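Predicted protein (Acinetobacter sp. RUH2624, PDB 4MEA) probably hydrolyses epoxides as a secreted Cif-type virulence factor with an alpha/beta hydrolase fold. Local coordinates at residues G126-V131 with G149-A154. Numbering follows the deposited sequence.
Sequences GPIYYV and GYIKKA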
loop_
_atom_site.group_PDB
_atom_site.type_symbol
_atom_site.label_atom_id
_atom_site.label_comp_id
_atom_site.label_asym_id
_atom_site.label_seq_id
_atom_site.Cartn_x
_atom_site.Cartn_y
_atom_site.Cartn_z
ATOM N N GLY A 126 -13.707 -37.742 -10.533
ATOM C CA GLY A 126 -12.319 -37.460 -10.867
ATOM C C GLY A 126 -11.573 -38.584 -11.555
ATOM O O GLY A 126 -12.174 -39.584 -11.925
ATOM N N PRO A 127 -10.249 -38.426 -11.725
ATOM C CA PRO A 127 -9.508 -37.249 -11.255
ATOM C C PRO A 127 -9.669 -36.054 -12.194
ATOM O O PRO A 127 -10.288 -36.166 -13.254
ATOM C CB PRO A 127 -8.054 -37.730 -11.269
ATOM C CG PRO A 127 -8.014 -38.714 -12.380
ATOM C CD PRO A 127 -9.365 -39.408 -12.375
ATOM N N ILE A 128 -9.106 -34.917 -11.803
ATOM C CA ILE A 128 -9.226 -33.702 -12.597
ATOM C C ILE A 128 -7.901 -32.975 -12.579
ATOM O O ILE A 128 -7.010 -33.315 -11.799
ATOM C CB ILE A 128 -10.284 -32.736 -12.011
ATOM C CG1 ILE A 128 -9.790 -32.160 -10.676
ATOM C CG2 ILE A 128 -11.640 -33.432 -11.872
ATOM C CD1 ILE A 128 -10.702 -31.111 -10.058
ATOM N N TYR A 129 -7.776 -31.976 -13.443
ATOM C CA TYR A 129 -6.638 -31.067 -13.395
ATOM C C TYR A 129 -7.143 -29.747 -12.816
ATOM O O TYR A 129 -8.300 -29.381 -13.032
ATOM C CB TYR A 129 -6.063 -30.852 -14.792
ATOM C CG TYR A 129 -5.545 -32.113 -15.453
ATOM C CD1 TYR A 129 -4.699 -32.978 -14.778
ATOM C CD2 TYR A 129 -5.902 -32.434 -16.755
ATOM C CE1 TYR A 129 -4.220 -34.127 -15.383
ATOM C CE2 TYR A 129 -5.431 -33.580 -17.368
ATOM C CZ TYR A 129 -4.588 -34.424 -16.678
ATOM O OH TYR A 129 -4.116 -35.568 -17.284
ATOM N N TYR A 130 -6.277 -29.044 -12.090
ATOM C CA TYR A 130 -6.656 -27.838 -11.360
ATOM C C TYR A 130 -5.711 -26.691 -11.734
ATOM O O TYR A 130 -4.487 -26.819 -11.640
ATOM C CB TYR A 130 -6.594 -28.109 -9.853
ATOM C CG TYR A 130 -7.294 -27.098 -8.971
ATOM C CD1 TYR A 130 -8.618 -27.290 -8.580
ATOM C CD2 TYR A 130 -6.626 -25.971 -8.490
ATOM C CE1 TYR A 130 -9.266 -26.383 -7.749
ATOM C CE2 TYR A 130 -7.274 -25.047 -7.656
ATOM C CZ TYR A 130 -8.594 -25.266 -7.286
ATOM O OH TYR A 130 -9.257 -24.372 -6.456
ATOM N N VAL A 131 -6.290 -25.580 -12.181
ATOM C CA VAL A 131 -5.522 -24.455 -12.705
ATOM C C VAL A 131 -5.998 -23.195 -11.988
ATOM O O VAL A 131 -7.196 -22.889 -11.985
ATOM C CB VAL A 131 -5.696 -24.319 -14.249
ATOM C CG1 VAL A 131 -4.953 -23.095 -14.787
ATOM C CG2 VAL A 131 -5.218 -25.588 -14.959
ATOM N N GLY A 149 -4.514 -36.739 -5.793
ATOM C CA GLY A 149 -5.087 -37.965 -6.318
ATOM C C GLY A 149 -6.380 -37.636 -7.043
ATOM O O GLY A 149 -6.487 -37.849 -8.247
ATOM N N TYR A 150 -7.366 -37.113 -6.316
ATOM C CA TYR A 150 -8.524 -36.532 -6.981
ATOM C C TYR A 150 -8.022 -35.411 -7.891
ATOM O O TYR A 150 -8.406 -35.325 -9.059
ATOM C CB TYR A 150 -9.550 -36.006 -5.986
ATOM C CG TYR A 150 -10.732 -35.337 -6.657
ATOM C CD1 TYR A 150 -11.799 -36.085 -7.146
ATOM C CD2 TYR A 150 -10.774 -33.958 -6.817
ATOM C CE1 TYR A 150 -12.876 -35.476 -7.770
ATOM C CE2 TYR A 150 -11.843 -33.337 -7.442
ATOM C CZ TYR A 150 -12.892 -34.096 -7.912
ATOM O OH TYR A 150 -13.951 -33.470 -8.534
ATOM N N ILE A 151 -7.158 -34.551 -7.351
ATOM C CA ILE A 151 -6.392 -33.630 -8.185
ATOM C C ILE A 151 -5.155 -34.375 -8.681
ATOM O O ILE A 151 -4.287 -34.758 -7.889
ATOM C CB ILE A 151 -5.946 -32.368 -7.416
ATOM C CG1 ILE A 151 -7.103 -31.763 -6.618
ATOM C CG2 ILE A 151 -5.352 -31.337 -8.384
ATOM C CD1 ILE A 151 -8.188 -31.121 -7.473
ATOM N N LYS A 152 -5.083 -34.586 -9.990
ATOM C CA LYS A 152 -3.990 -35.346 -10.589
ATOM C C LYS A 152 -2.757 -34.481 -10.830
ATOM O O LYS A 152 -1.624 -34.928 -10.636
ATOM C CB LYS A 152 -4.451 -35.969 -11.909
ATOM C CG LYS A 152 -3.453 -36.933 -12.524
ATOM C CD LYS A 152 -4.044 -37.612 -13.747
ATOM C CE LYS A 152 -3.115 -38.681 -14.289
ATOM N NZ LYS A 152 -3.751 -39.436 -15.402
ATOM N N LYS A 153 -2.995 -33.251 -11.282
ATOM C CA LYS A 153 -1.946 -32.264 -11.522
ATOM C C LYS A 153 -2.502 -30.878 -11.213
ATOM O O LYS A 153 -3.701 -30.631 -11.390
ATOM C CB LYS A 153 -1.488 -32.292 -12.977
ATOM C CG LYS A 153 -0.961 -33.631 -13.453
ATOM C CD LYS A 153 -0.564 -33.572 -14.917
ATOM C CE LYS A 153 0.027 -34.898 -15.376
ATOM N NZ LYS A 153 0.521 -34.823 -16.775
ATOM N N ALA A 154 -1.629 -29.974 -10.783
ATOM C CA ALA A 154 -2.049 -28.634 -10.369
ATOM C C ALA A 154 -1.124 -27.555 -10.916
ATOM O O ALA A 154 0.095 -27.721 -10.926
ATOM C CB ALA A 154 -2.110 -28.540 -8.850
#
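Three backbone hydrogen bonds join I128 and Y130 to the segment 149-154. I128 is gripped at both ends: its N donates to Y150 O (2.9 Å), and its O accepts from K152 N (2.9 Å) in a nearly straight bond of 172° at the hydrogen. Beyond this point the parallel ladder is interrupted, because Y129 faces both K152 and K153. The extra residue, K152, adopts helical backbone angles, forming a beta bulge that leaves K153 N buried without a hydrogen-bond partner. Pairing resumes where Y130 N reaches K153 O (3.1 Å), reinforced by a CA-H...O contact from A154 CA to Y130 O (3.3 Å).

The bulge puts two lysine stems beside one aromatic ring. K152 and K153 run alongside Y129, pointing the same way, and Y129 CE1 meets K153 CD at 3.7 Å and K152 CD at 3.9 Å. K153 NZ continues to the carbonyls of F322 and L323 at the end of helix 307-323. On the other face of the sheet, I128 CD1 touches both I151 CD1 (3.6 Å) and Y150 CE2 (3.6 Å); with CG1 lodged between backbone N and carbonyl carbon (chi1 69°), the branch swings over to them. Y150 OH bonds to G124 O, while its ring lies against G126, which precedes the cis peptide of P127. I151 CG2 packs against Y130 CB, and helices 108-123 and 136-146 cover this apolar layer.

The contact closes the beta-alpha-beta unit of strand 128-133, helix 136-146 and strand 151-157 in the central sheet; in alpha/beta hydrolases, the corresponding first strand leads to the nucleophile elbow. The chemistry of the contact implies a division of labour: hydrocarbon packing beneath the helices, and on the Y129 side lysine stems whose apolar carbons line the ring, the K153 ammonium probably stabilised by the C-terminal helix dipole.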